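Local coordinates for uncharacterized protein (Bacteroides eggerthii, PDB 4FTD), which is of unknown function but joins an immunoglobulin-like domain to a six-bladed beta-propeller and may act in carbohydrate metabolism, at residues 320-325 and 379-384; 20-25 and 47-52; 165-170 and 440-445. All blocks are in the same frame, centred on the assembly; numbering follows the deposited sequence.

Interaction 1: 320-325 and 379-384; sequences VTLVDE and ETIEDA
Leu322, on strand 318-323, sends its side chain against the first turn of helix 381-390, meeting Ile381 and Glu382. Its CB already points at the helix. CG stands anti to the backbone N (chi1 -178°), and the branch reaches the first helical turn. CD1 lies 3.6 Å from Ile381 CG2, which CD2 also approaches. CD2 rests mainly on the neighbouring residue, 3.5 Å from Glu382 CB and 3.8 Å from Glu382 CA, with the two side chains crossing at about a right angle. Strand 318-323 is the third strand of one propeller blade, whereas the helix is inserted in the next blade between strands 369-374 and 398-401, making this an interblade contact. Gln310 packs on both Leu322 and Ile381 beside it. Glu382 meets the leucine chiefly with CB, and its OE1 also comes within 4.0 Å of Leu322 CD2; OE2 forms a salt bridge with Lys386, one turn on. At the helix N terminus, a capping box fixes the start: Asp383 N donates to Thr380 OG1 at 3.1 Å, nearly straight at 167°, and Thr380 N returns a bond to Asp383 OD2 at 3.2 Å, arriving on the anti side of the carboxylate, tilted 27° from its plane.

Interaction 2: 20-25 and 47-52; sequences IKILNA and PRLDVE
Next to Leu49, which packs on Ile22 and Ala25, the carboxylate of Asp50 is gripped by two cations: Lys31 forms a salt bridge to Asp50 OD2 and Arg108 one to Asp50 OD1. The opposing charges probably keep this acid ionised; both partners lie outside the two segments. No hydrogen bond joins 20-25 to 47-52; the contact is wholly apolar and rests on three buried side chains. Leu49 is the centre of the contact, touching both Ile22 and Ala25. Its CG lies beside the backbone N and anti to the carbonyl carbon (chi1 -54°), which aims both methyls at the strand. CD2 comes within 4.0 Å of Ala25 CB, and CD1 stands almost as close to that methyl, at 4.1 Å from Ala25 CB, so the fork of the leucine sits over the alanine. From the other segment Ile22 reaches out through its long branch, and the two side chains meet tip to tip, Ile22 CD1 to Leu49 CD1 at 4.2 Å. The backbones are nearest at the alanine, with Ala25 CA 6.6 Å from Leu49 CA. The chain turns a corner at Leu23, yet Ile22 before it and Ala25 after it both face the loop. Asn24 helps fix that corner, its OD1 accepting from Ser59 N and its ND2 donating to Ala57 O. Val33 touches both Ala25 and Leu49; Val105 packs on Leu49, and both Leu58 and Ile60 pack on Ile22. Strands 17-22, 31-38, 58-64 and 98-106 thus converge with the loop between strands 43-45 and 58-64 on one apolar interior, as in the core of the immunoglobulin-like fold that forms the N-terminal domain.

Interaction 3: 165-170 and 440-445; sequences LKVSDL and FVICEF
Strand 163-166 runs straight into the short helix 167-171 and faces strand 439-446 across a side-chain layer, with Val167 CA and Ile442 CA, the nearest pair, 9.3 Å apart. Leu165, Val167 and Leu170 point across this gap, and Phe440 and Ile442, two residues apart on one face of their strand, point back. Phe440 meets two of the three residues opposite, Leu165 and Leu170. Its CG sits between the backbone N and the carbonyl carbon (chi1 71°), and the ring extends toward the strand-helix junction, where its far corner, CZ, meets two leucine methyls. Leu170 CD1 comes in at the ring edge, close to the ring plane, 4.1 Å from Phe440 CZ. Leu165 CD1 approaches the same corner obliquely, also 4.1 Å from Phe440 CZ. These pairs join two neighbouring propeller blades: 163-166 is the third strand of the first, whereas 439-446 belongs to the last, whose outermost strand, 120-125, comes from the beginning of the propeller. That is the "velcro" closure familiar from beta-propellers, and the ring of Phe440 meets that of Phe124 on this closing strand with planes inclined by about 25°. Val148, from the first blade, touches both Phe440 and Leu170, and Phe124 also packs on Leu170, so the aromatic ring is bordered by both blades. Further along, Val167 and Ile442 meet more loosely, Val167 CG1 to Ile442 CD1 at 4.4 Å. Leu170 N bonds to Lys166 O at 3.1 Å in the first helical turn. Beyond the apolar patch, Glu444 points toward the helix too; its OE1 forms a salt bridge with Lys428 of its own sheet, and OE2 a long, weak ion pair with Lys171 of the helix.

Overall arrangement
From the N terminus the chain first closes interaction 2, a short loop of 21 residues between 20-25 and 47-52 that lies wholly within the immunoglobulin-like domain. After the chain has crossed to the propeller, interaction 3 opens at 165-170 in the first blade and closes only at 440-445 in the last, spanning most of the ring. Interaction 1 is nested inside that long loop, tying the blade that runs from strand 300-304 to strand 329-332 to the helix of the following blade; none of the three crosses another. Interaction 2 stands apart, its centre about 44 Å from that of interaction 1 and about 43 Å from that of interaction 3, while the two propeller contacts have centres about 30 Å apart.

Interaction 1: 320-325 and 379-384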
ATOM      1  N   VAL A 320     -13.167  -0.488   8.893  1.00 49.18           N
ATOM      2  CA  VAL A 320     -12.548   0.742   8.388  1.00 49.10           C
ATOM      3  C   VAL A 320     -13.666   1.771   8.147  1.00 47.72           C
ATOM      4  O   VAL A 320     -14.601   1.537   7.369  1.00 52.63           O
ATOM      5  CB  VAL A 320     -11.707   0.473   7.112  1.00 48.07           C
ATOM      6  CG1 VAL A 320     -11.215   1.768   6.495  1.00 45.73           C
ATOM      7  CG2 VAL A 320     -10.517  -0.436   7.444  1.00 44.52           C
ATOM      8  N   THR A 321     -13.584   2.882   8.870  1.00 45.97           N
ATOM      9  CA  THR A 321     -14.615   3.917   8.897  1.00 51.66           C
ATOM     10  C   THR A 321     -13.977   5.275   8.632  1.00 48.92           C
ATOM     11  O   THR A 321     -12.986   5.654   9.282  1.00 47.02           O
ATOM     12  CB  THR A 321     -15.313   3.940  10.298  1.00 56.57           C
ATOM     13  OG1 THR A 321     -15.871   2.646  10.625  1.00 56.59           O
ATOM     14  CG2 THR A 321     -16.382   5.021  10.381  1.00 53.45           C
ATOM     15  N   LEU A 322     -14.563   6.015   7.704  1.00 54.18           N
ATOM     16  CA  LEU A 322     -14.169   7.377   7.427  1.00 53.30           C
ATOM     17  C   LEU A 322     -14.767   8.246   8.553  1.00 53.61           C
ATOM     18  O   LEU A 322     -15.972   8.168   8.817  1.00 57.06           O
ATOM     19  CB  LEU A 322     -14.714   7.818   6.058  1.00 54.20           C
ATOM     20  CG  LEU A 322     -14.375   9.225   5.552  1.00 53.59           C
ATOM     21  CD1 LEU A 322     -12.878   9.296   5.319  1.00 43.58           C
ATOM     22  CD2 LEU A 322     -15.132   9.582   4.270  1.00 55.39           C
ATOM     23  N   VAL A 323     -13.930   9.069   9.182  1.00 55.10           N
ATOM     24  CA  VAL A 323     -14.326   9.972  10.273  1.00 51.34           C
ATOM     25  C   VAL A 323     -13.722  11.369  10.115  1.00 53.32           C
ATOM     26  O   VAL A 323     -12.763  11.542   9.392  1.00 53.49           O
ATOM     27  CB  VAL A 323     -13.893   9.385  11.644  1.00 48.74           C
ATOM     28  CG1 VAL A 323     -14.499   7.991  11.850  1.00 44.24           C
ATOM     29  CG2 VAL A 323     -12.380   9.307  11.736  1.00 41.10           C
ATOM     30  N   ASP A 324     -14.301  12.368  10.778  1.00 56.11           N
ATOM     31  CA  ASP A 324     -13.719  13.725  10.809  1.00 55.94           C
ATOM     32  C   ASP A 324     -12.613  13.785  11.861  1.00 59.57           C
ATOM     33  O   ASP A 324     -12.325  12.770  12.506  1.00 55.62           O
ATOM     34  CB  ASP A 324     -14.825  14.806  11.017  1.00 63.24           C
ATOM     35  CG  ASP A 324     -15.563  14.670  12.342  1.00 66.67           C
ATOM     36  OD1 ASP A 324     -14.954  14.219  13.359  1.00 63.16           O
ATOM     37  OD2 ASP A 324     -16.761  15.026  12.364  1.00 75.64           O
ATOM     38  N   GLU A 325     -11.970  14.939  12.067  1.00 64.40           N
ATOM     39  CA  GLU A 325     -10.841  14.981  13.033  1.00 65.50           C
ATOM     40  C   GLU A 325     -11.258  14.876  14.527  1.00 59.95           C
ATOM     41  O   GLU A 325     -10.405  14.814  15.394  1.00 59.17           O
ATOM     42  CB  GLU A 325      -9.869  16.144  12.781  1.00 75.60           C
ATOM     43  CG  GLU A 325     -10.307  17.539  13.225  1.00 88.51           C
ATOM     44  CD  GLU A 325      -9.130  18.508  13.289  1.00 90.20           C
ATOM     45  OE1 GLU A 325      -8.254  18.448  12.413  1.00 99.21           O
ATOM     46  OE2 GLU A 325      -9.067  19.332  14.217  1.00 95.13           O
ATOM     47  N   GLU A 379     -14.452   9.618  -6.716  1.00 73.51           N
ATOM     48  CA  GLU A 379     -13.823  10.943  -6.655  1.00 76.67           C
ATOM     49  C   GLU A 379     -13.121  11.156  -5.320  1.00 71.96           C
ATOM     50  O   GLU A 379     -11.932  11.430  -5.276  1.00 72.27           O
ATOM     51  CB  GLU A 379     -14.872  12.047  -6.864  1.00 85.68           C
ATOM     52  CG  GLU A 379     -14.286  13.433  -7.096  1.00 99.59           C
ATOM     53  CD  GLU A 379     -13.850  13.635  -8.536  1.00119.19           C
ATOM     54  OE1 GLU A 379     -14.729  13.874  -9.395  1.00122.22           O
ATOM     55  OE2 GLU A 379     -12.634  13.573  -8.807  1.00125.54           O
ATOM     56  N   THR A 380     -13.877  11.021  -4.242  1.00 66.89           N
ATOM     57  CA  THR A 380     -13.379  11.240  -2.896  1.00 64.12           C
ATOM     58  C   THR A 380     -13.175   9.885  -2.204  1.00 63.65           C
ATOM     59  O   THR A 380     -13.603   8.832  -2.706  1.00 63.18           O
ATOM     60  CB  THR A 380     -14.390  12.059  -2.112  1.00 63.11           C
ATOM     61  OG1 THR A 380     -15.588  11.285  -1.957  1.00 72.12           O
ATOM     62  CG2 THR A 380     -14.735  13.363  -2.874  1.00 69.80           C
ATOM     63  N   ILE A 381     -12.546   9.904  -1.036  1.00 60.33           N
ATOM     64  CA  ILE A 381     -12.335   8.663  -0.312  1.00 57.40           C
ATOM     65  C   ILE A 381     -13.705   8.048   0.077  1.00 56.68           C
ATOM     66  O   ILE A 381     -13.866   6.821   0.019  1.00 58.15           O
ATOM     67  CB  ILE A 381     -11.361   8.838   0.894  1.00 60.32           C
ATOM     68  CG1 ILE A 381     -11.041   7.472   1.525  1.00 59.60           C
ATOM     69  CG2 ILE A 381     -11.908   9.848   1.913  1.00 57.12           C
ATOM     70  CD1 ILE A 381     -10.353   6.499   0.587  1.00 53.70           C
ATOM     71  N   GLU A 382     -14.684   8.887   0.431  1.00 61.19           N
ATOM     72  CA  GLU A 382     -16.035   8.398   0.749  1.00 61.45           C
ATOM     73  C   GLU A 382     -16.683   7.717  -0.466  1.00 62.47           C
ATOM     74  O   GLU A 382     -17.287   6.658  -0.331  1.00 65.05           O
ATOM     75  CB  GLU A 382     -16.945   9.511   1.272  1.00 64.99           C
ATOM     76  CG  GLU A 382     -18.344   8.992   1.620  1.00 71.55           C
ATOM     77  CD  GLU A 382     -19.225   9.967   2.370  1.00 70.80           C
ATOM     78  OE1 GLU A 382     -18.705  10.844   3.074  1.00 82.41           O
ATOM     79  OE2 GLU A 382     -20.463   9.817   2.283  1.00 83.17           O
ATOM     80  N   ASP A 383     -16.550   8.326  -1.639  1.00 60.51           N
ATOM     81  CA  ASP A 383     -17.033   7.704  -2.885  1.00 67.34           C
ATOM     82  C   ASP A 383     -16.326   6.372  -3.122  1.00 64.04           C
ATOM     83  O   ASP A 383     -16.955   5.380  -3.492  1.00 64.92           O
ATOM     84  CB  ASP A 383     -16.779   8.600  -4.109  1.00 74.04           C
ATOM     85  CG  ASP A 383     -17.573   9.901  -4.084  1.00 80.38           C
ATOM     86  OD1 ASP A 383     -18.731   9.899  -3.617  1.00 93.82           O
ATOM     87  OD2 ASP A 383     -17.037  10.929  -4.553  1.00 90.47           O
ATOM     88  N   ALA A 384     -15.013   6.345  -2.897  1.00 65.19           N
ATOM     89  CA  ALA A 384     -14.232   5.132  -3.146  1.00 62.32           C
ATOM     90  C   ALA A 384     -14.678   3.991  -2.213  1.00 61.57           C
ATOM     91  O   ALA A 384     -14.875   2.865  -2.669  1.00 64.09           O
ATOM     92  CB  ALA A 384     -12.744   5.417  -3.037  1.00 56.23           C
TER

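Interaction 2: 20-25 and 47-52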
ATOM      1  N   ILE A  20       3.205 -10.550 -43.401  1.00 50.01           N
ATOM      2  CA  ILE A  20       2.308  -9.414 -43.569  1.00 49.13           C
ATOM      3  C   ILE A  20       2.751  -8.277 -42.627  1.00 53.94           C
ATOM      4  O   ILE A  20       3.262  -8.510 -41.519  1.00 51.93           O
ATOM      5  CB  ILE A  20       0.831  -9.861 -43.337  1.00 48.26           C
ATOM      6  CG1 ILE A  20      -0.158  -8.768 -43.820  1.00 43.94           C
ATOM      7  CG2 ILE A  20       0.635 -10.349 -41.897  1.00 50.72           C
ATOM      8  CD1 ILE A  20      -1.611  -9.183 -43.930  1.00 47.55           C
ATOM      9  N   LYS A  21       2.632  -7.062 -43.123  1.00 44.52           N
ATOM     10  CA  LYS A  21       2.878  -5.859 -42.352  1.00 48.55           C
ATOM     11  C   LYS A  21       1.860  -4.803 -42.673  1.00 45.62           C
ATOM     12  O   LYS A  21       1.357  -4.730 -43.820  1.00 43.56           O
ATOM     13  CB  LYS A  21       4.291  -5.292 -42.521  1.00 54.98           C
ATOM     14  CG  LYS A  21       5.099  -5.718 -43.717  1.00 69.28           C
ATOM     15  CD  LYS A  21       6.404  -4.922 -43.786  1.00 64.26           C
ATOM     16  CE  LYS A  21       7.460  -5.589 -44.656  1.00 90.22           C
ATOM     17  NZ  LYS A  21       8.634  -4.703 -44.958  1.00 87.13           N
ATOM     18  N   ILE A  22       1.552  -4.013 -41.650  1.00 42.95           N
ATOM     19  CA  ILE A  22       0.790  -2.767 -41.796  1.00 40.59           C
ATOM     20  C   ILE A  22       1.852  -1.679 -41.998  1.00 47.47           C
ATOM     21  O   ILE A  22       2.812  -1.591 -41.244  1.00 45.65           O
ATOM     22  CB  ILE A  22      -0.078  -2.478 -40.566  1.00 43.62           C
ATOM     23  CG1 ILE A  22      -1.255  -3.461 -40.484  1.00 45.03           C
ATOM     24  CG2 ILE A  22      -0.599  -1.026 -40.560  1.00 40.11           C
ATOM     25  CD1 ILE A  22      -1.848  -3.522 -39.098  1.00 43.96           C
ATOM     26  N   LEU A  23       1.717  -0.884 -43.047  1.00 41.99           N
ATOM     27  CA  LEU A  23       2.746   0.110 -43.382  1.00 41.14           C
ATOM     28  C   LEU A  23       2.477   1.500 -42.787  1.00 40.62           C
ATOM     29  O   LEU A  23       3.385   2.323 -42.688  1.00 46.33           O
ATOM     30  CB  LEU A  23       2.866   0.206 -44.907  1.00 40.76           C
ATOM     31  CG  LEU A  23       3.168  -1.061 -45.695  1.00 43.15           C
ATOM     32  CD1 LEU A  23       2.989  -0.700 -47.188  1.00 42.59           C
ATOM     33  CD2 LEU A  23       4.587  -1.576 -45.411  1.00 45.96           C
ATOM     34  N   ASN A  24       1.256   1.751 -42.317  1.00 41.86           N
ATOM     35  CA  ASN A  24       0.869   3.123 -41.940  1.00 45.89           C
ATOM     36  C   ASN A  24       0.167   3.268 -40.577  1.00 43.43           C
ATOM     37  O   ASN A  24      -0.830   3.970 -40.461  1.00 47.12           O
ATOM     38  CB  ASN A  24       0.064   3.762 -43.088  1.00 44.97           C
ATOM     39  CG  ASN A  24      -1.276   3.088 -43.334  1.00 44.39           C
ATOM     40  OD1 ASN A  24      -1.486   1.943 -42.946  1.00 43.49           O
ATOM     41  ND2 ASN A  24      -2.166   3.781 -44.043  1.00 43.21           N
ATOM     42  N   ALA A  25       0.741   2.634 -39.554  1.00 44.94           N
ATOM     43  CA  ALA A  25       0.265   2.755 -38.161  1.00 45.90           C
ATOM     44  C   ALA A  25       0.809   4.051 -37.578  1.00 48.26           C
ATOM     45  O   ALA A  25       1.606   4.740 -38.219  1.00 45.87           O
ATOM     46  CB  ALA A  25       0.704   1.545 -37.317  1.00 47.35           C
ATOM     47  N   PRO A  47       1.110  -6.370 -32.940  1.00 57.73           N
ATOM     48  CA  PRO A  47       1.174  -5.624 -31.667  1.00 56.59           C
ATOM     49  C   PRO A  47       0.102  -4.519 -31.651  1.00 55.88           C
ATOM     50  O   PRO A  47      -0.389  -4.079 -32.704  1.00 55.34           O
ATOM     51  CB  PRO A  47       2.579  -5.033 -31.644  1.00 60.28           C
ATOM     52  CG  PRO A  47       3.260  -5.451 -32.896  1.00 67.89           C
ATOM     53  CD  PRO A  47       2.386  -6.402 -33.662  1.00 57.76           C
ATOM     54  N   ARG A  48      -0.298  -4.114 -30.463  1.00 56.18           N
ATOM     55  CA  ARG A  48      -1.339  -3.109 -30.323  1.00 58.63           C
ATOM     56  C   ARG A  48      -0.839  -1.800 -30.942  1.00 53.16           C
ATOM     57  O   ARG A  48       0.320  -1.454 -30.805  1.00 53.26           O
ATOM     58  CB  ARG A  48      -1.715  -2.911 -28.853  1.00 59.88           C
ATOM     59  CG  ARG A  48      -2.325  -4.152 -28.216  1.00 62.23           C
ATOM     60  CD  ARG A  48      -2.504  -4.020 -26.715  1.00 70.07           C
ATOM     61  NE  ARG A  48      -3.345  -5.119 -26.229  1.00 74.07           N
ATOM     62  CZ  ARG A  48      -4.685  -5.156 -26.304  1.00 77.67           C
ATOM     63  NH1 ARG A  48      -5.411  -4.145 -26.812  1.00 76.29           N
ATOM     64  NH2 ARG A  48      -5.328  -6.219 -25.849  1.00 72.49           N
ATOM     65  N   LEU A  49      -1.716  -1.097 -31.638  1.00 50.85           N
ATOM     66  CA  LEU A  49      -1.350   0.125 -32.336  1.00 50.85           C
ATOM     67  C   LEU A  49      -1.756   1.367 -31.549  1.00 54.69           C
ATOM     68  O   LEU A  49      -2.719   1.350 -30.743  1.00 54.72           O
ATOM     69  CB  LEU A  49      -2.019   0.147 -33.722  1.00 50.12           C
ATOM     70  CG  LEU A  49      -1.785  -1.068 -34.619  1.00 51.38           C
ATOM     71  CD1 LEU A  49      -2.416  -0.818 -35.995  1.00 45.87           C
ATOM     72  CD2 LEU A  49      -0.292  -1.335 -34.746  1.00 49.56           C
ATOM     73  N   ASP A  50      -1.054   2.466 -31.819  1.00 50.04           N
ATOM     74  CA  ASP A  50      -1.360   3.737 -31.178  1.00 55.72           C
ATOM     75  C   ASP A  50      -2.793   4.090 -31.461  1.00 56.39           C
ATOM     76  O   ASP A  50      -3.248   3.947 -32.584  1.00 54.09           O
ATOM     77  CB  ASP A  50      -0.481   4.869 -31.697  1.00 62.13           C
ATOM     78  CG  ASP A  50       0.966   4.611 -31.496  1.00 60.09           C
ATOM     79  OD1 ASP A  50       1.279   3.969 -30.481  1.00 68.91           O
ATOM     80  OD2 ASP A  50       1.777   5.032 -32.358  1.00 71.77           O
ATOM     81  N   VAL A  51      -3.487   4.560 -30.429  1.00 56.32           N
ATOM     82  CA  VAL A  51      -4.900   4.953 -30.513  1.00 59.28           C
ATOM     83  C   VAL A  51      -5.126   6.114 -31.487  1.00 61.54           C
ATOM     84  O   VAL A  51      -6.230   6.280 -31.960  1.00 60.85           O
ATOM     85  CB  VAL A  51      -5.472   5.296 -29.112  1.00 67.61           C
ATOM     86  CG1 VAL A  51      -5.377   4.082 -28.179  1.00 61.40           C
ATOM     87  CG2 VAL A  51      -4.723   6.467 -28.503  1.00 65.19           C
ATOM     88  N   GLU A  52      -4.070   6.871 -31.813  1.00 59.52           N
ATOM     89  CA  GLU A  52      -4.131   7.958 -32.797  1.00 64.67           C
ATOM     90  C   GLU A  52      -4.012   7.480 -34.272  1.00 64.17           C
ATOM     91  O   GLU A  52      -4.059   8.289 -35.179  1.00 62.27           O
ATOM     92  CB  GLU A  52      -3.036   9.022 -32.543  1.00 67.84           C
ATOM     93  CG  GLU A  52      -2.967   9.607 -31.138  1.00 74.23           C
ATOM     94  CD  GLU A  52      -2.100   8.804 -30.157  1.00 91.29           C
ATOM     95  OE1 GLU A  52      -1.733   7.635 -30.424  1.00 83.95           O
ATOM     96  OE2 GLU A  52      -1.795   9.348 -29.082  1.00117.51           O
TER

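Interaction 3: 165-170 and 440-445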
ATOM      1  N   LEU A 165      17.256  -0.631  11.633  1.00 39.91           N
ATOM      2  CA  LEU A 165      17.869  -1.583  10.738  1.00 44.12           C
ATOM      3  C   LEU A 165      17.863  -0.876   9.381  1.00 44.83           C
ATOM      4  O   LEU A 165      16.839  -0.416   8.913  1.00 42.16           O
ATOM      5  CB  LEU A 165      17.018  -2.833  10.713  1.00 41.27           C
ATOM      6  CG  LEU A 165      16.784  -3.643  12.005  1.00 46.07           C
ATOM      7  CD1 LEU A 165      15.683  -4.672  11.808  1.00 37.59           C
ATOM      8  CD2 LEU A 165      18.076  -4.359  12.420  1.00 37.65           C
ATOM      9  N   LYS A 166      19.011  -0.749   8.770  1.00 42.64           N
ATOM     10  CA  LYS A 166      19.101  -0.110   7.469  1.00 47.63           C
ATOM     11  C   LYS A 166      18.460  -1.069   6.439  1.00 45.32           C
ATOM     12  O   LYS A 166      18.776  -2.269   6.382  1.00 40.25           O
ATOM     13  CB  LYS A 166      20.578   0.162   7.160  1.00 49.23           C
ATOM     14  CG  LYS A 166      20.867   1.528   6.567  1.00 69.84           C
ATOM     15  CD  LYS A 166      22.278   1.663   5.994  1.00 71.37           C
ATOM     16  CE  LYS A 166      23.407   1.229   6.922  1.00 94.54           C
ATOM     17  NZ  LYS A 166      23.440   1.962   8.218  1.00 90.43           N
ATOM     18  N   VAL A 167      17.513  -0.563   5.670  1.00 43.38           N
ATOM     19  CA  VAL A 167      16.837  -1.368   4.640  1.00 43.52           C
ATOM     20  C   VAL A 167      17.824  -1.969   3.613  1.00 45.98           C
ATOM     21  O   VAL A 167      17.688  -3.141   3.254  1.00 53.06           O
ATOM     22  CB  VAL A 167      15.713  -0.581   3.957  1.00 45.37           C
ATOM     23  CG1 VAL A 167      15.173  -1.374   2.766  1.00 46.78           C
ATOM     24  CG2 VAL A 167      14.616  -0.301   4.994  1.00 43.65           C
ATOM     25  N   SER A 168      18.841  -1.225   3.209  1.00 49.72           N
ATOM     26  CA  SER A 168      19.857  -1.788   2.274  1.00 50.94           C
ATOM     27  C   SER A 168      20.549  -3.029   2.880  1.00 56.53           C
ATOM     28  O   SER A 168      20.829  -3.988   2.160  1.00 52.70           O
ATOM     29  CB  SER A 168      20.880  -0.745   1.850  1.00 51.76           C
ATOM     30  OG  SER A 168      21.480  -0.192   2.983  1.00 54.71           O
ATOM     31  N   ASP A 169      20.788  -3.031   4.196  1.00 54.18           N
ATOM     32  CA  ASP A 169      21.313  -4.228   4.881  1.00 54.50           C
ATOM     33  C   ASP A 169      20.318  -5.377   4.899  1.00 52.86           C
ATOM     34  O   ASP A 169      20.671  -6.500   4.568  1.00 53.65           O
ATOM     35  CB  ASP A 169      21.720  -3.917   6.311  1.00 58.04           C
ATOM     36  CG  ASP A 169      22.981  -3.073   6.398  1.00 61.61           C
ATOM     37  OD1 ASP A 169      23.740  -3.011   5.423  1.00 60.84           O
ATOM     38  OD2 ASP A 169      23.220  -2.482   7.475  1.00 59.85           O
ATOM     39  N   LEU A 170      19.083  -5.105   5.296  1.00 48.61           N
ATOM     40  CA  LEU A 170      18.037  -6.132   5.292  1.00 52.27           C
ATOM     41  C   LEU A 170      17.776  -6.775   3.912  1.00 60.35           C
ATOM     42  O   LEU A 170      17.466  -7.956   3.836  1.00 53.00           O
ATOM     43  CB  LEU A 170      16.725  -5.568   5.789  1.00 43.77           C
ATOM     44  CG  LEU A 170      16.649  -5.095   7.237  1.00 44.60           C
ATOM     45  CD1 LEU A 170      15.336  -4.353   7.464  1.00 39.38           C
ATOM     46  CD2 LEU A 170      16.810  -6.210   8.256  1.00 41.73           C
ATOM     47  N   PHE A 440       7.776  -8.911  10.514  1.00 43.63           N
ATOM     48  CA  PHE A 440       7.502  -7.855   9.547  1.00 43.91           C
ATOM     49  C   PHE A 440       7.902  -8.238   8.137  1.00 42.64           C
ATOM     50  O   PHE A 440       8.680  -9.158   7.963  1.00 39.19           O
ATOM     51  CB  PHE A 440       8.137  -6.540   9.982  1.00 37.68           C
ATOM     52  CG  PHE A 440       9.658  -6.461   9.896  1.00 36.83           C
ATOM     53  CD1 PHE A 440      10.286  -6.129   8.706  1.00 39.44           C
ATOM     54  CD2 PHE A 440      10.452  -6.636  11.046  1.00 44.57           C
ATOM     55  CE1 PHE A 440      11.683  -6.041   8.629  1.00 41.01           C
ATOM     56  CE2 PHE A 440      11.826  -6.529  10.985  1.00 43.16           C
ATOM     57  CZ  PHE A 440      12.440  -6.211   9.782  1.00 41.69           C
ATOM     58  N   VAL A 441       7.375  -7.516   7.156  1.00 41.53           N
ATOM     59  CA  VAL A 441       7.652  -7.765   5.727  1.00 43.00           C
ATOM     60  C   VAL A 441       7.725  -6.419   4.991  1.00 38.77           C
ATOM     61  O   VAL A 441       7.062  -5.418   5.382  1.00 40.97           O
ATOM     62  CB  VAL A 441       6.580  -8.706   5.109  1.00 39.48           C
ATOM     63  CG1 VAL A 441       5.216  -8.042   5.027  1.00 38.89           C
ATOM     64  CG2 VAL A 441       6.958  -9.211   3.724  1.00 38.92           C
ATOM     65  N   ILE A 442       8.597  -6.359   3.973  1.00 40.29           N
ATOM     66  CA  ILE A 442       8.606  -5.293   3.007  1.00 45.86           C
ATOM     67  C   ILE A 442       8.283  -5.932   1.642  1.00 46.88           C
ATOM     68  O   ILE A 442       8.971  -6.862   1.230  1.00 45.40           O
ATOM     69  CB  ILE A 442       9.965  -4.617   2.925  1.00 47.09           C
ATOM     70  CG1 ILE A 442      10.341  -3.999   4.287  1.00 44.17           C
ATOM     71  CG2 ILE A 442       9.945  -3.570   1.786  1.00 45.79           C
ATOM     72  CD1 ILE A 442      11.824  -3.678   4.419  1.00 42.54           C
ATOM     73  N   CYS A 443       7.234  -5.446   0.967  1.00 41.15           N
ATOM     74  CA  CYS A 443       6.818  -5.941  -0.346  1.00 44.94           C
ATOM     75  C   CYS A 443       6.884  -4.799  -1.337  1.00 48.95           C
ATOM     76  O   CYS A 443       6.223  -3.768  -1.123  1.00 50.01           O
ATOM     77  CB  CYS A 443       5.389  -6.439  -0.286  1.00 48.73           C
ATOM     78  SG  CYS A 443       5.152  -7.697   0.954  1.00 50.48           S
ATOM     79  N   GLU A 444       7.678  -4.962  -2.389  1.00 48.32           N
ATOM     80  CA  GLU A 444       7.902  -3.919  -3.396  1.00 47.88           C
ATOM     81  C   GLU A 444       7.288  -4.356  -4.721  1.00 51.86           C
ATOM     82  O   GLU A 444       7.391  -5.529  -5.117  1.00 50.78           O
ATOM     83  CB  GLU A 444       9.398  -3.670  -3.588  1.00 48.99           C
ATOM     84  CG  GLU A 444      10.154  -3.368  -2.295  1.00 55.67           C
ATOM     85  CD  GLU A 444      11.547  -2.789  -2.517  1.00 60.08           C
ATOM     86  OE1 GLU A 444      12.146  -3.039  -3.584  1.00 57.99           O
ATOM     87  OE2 GLU A 444      12.055  -2.077  -1.627  1.00 56.43           O
ATOM     88  N   PHE A 445       6.702  -3.392  -5.421  1.00 48.86           N
ATOM     89  CA  PHE A 445       6.014  -3.631  -6.687  1.00 51.51           C
ATOM     90  C   PHE A 445       6.360  -2.570  -7.719  1.00 57.08           C
ATOM     91  O   PHE A 445       6.432  -1.390  -7.391  1.00 52.53           O
ATOM     92  CB  PHE A 445       4.504  -3.574  -6.492  1.00 50.82           C
ATOM     93  CG  PHE A 445       3.987  -4.495  -5.421  1.00 53.63           C
ATOM     94  CD1 PHE A 445       3.887  -4.054  -4.095  1.00 49.06           C
ATOM     95  CD2 PHE A 445       3.587  -5.776  -5.717  1.00 52.14           C
ATOM     96  CE1 PHE A 445       3.407  -4.884  -3.113  1.00 51.93           C
ATOM     97  CE2 PHE A 445       3.092  -6.602  -4.734  1.00 54.97           C
ATOM     98  CZ  PHE A 445       3.005  -6.155  -3.429  1.00 48.58           C
TER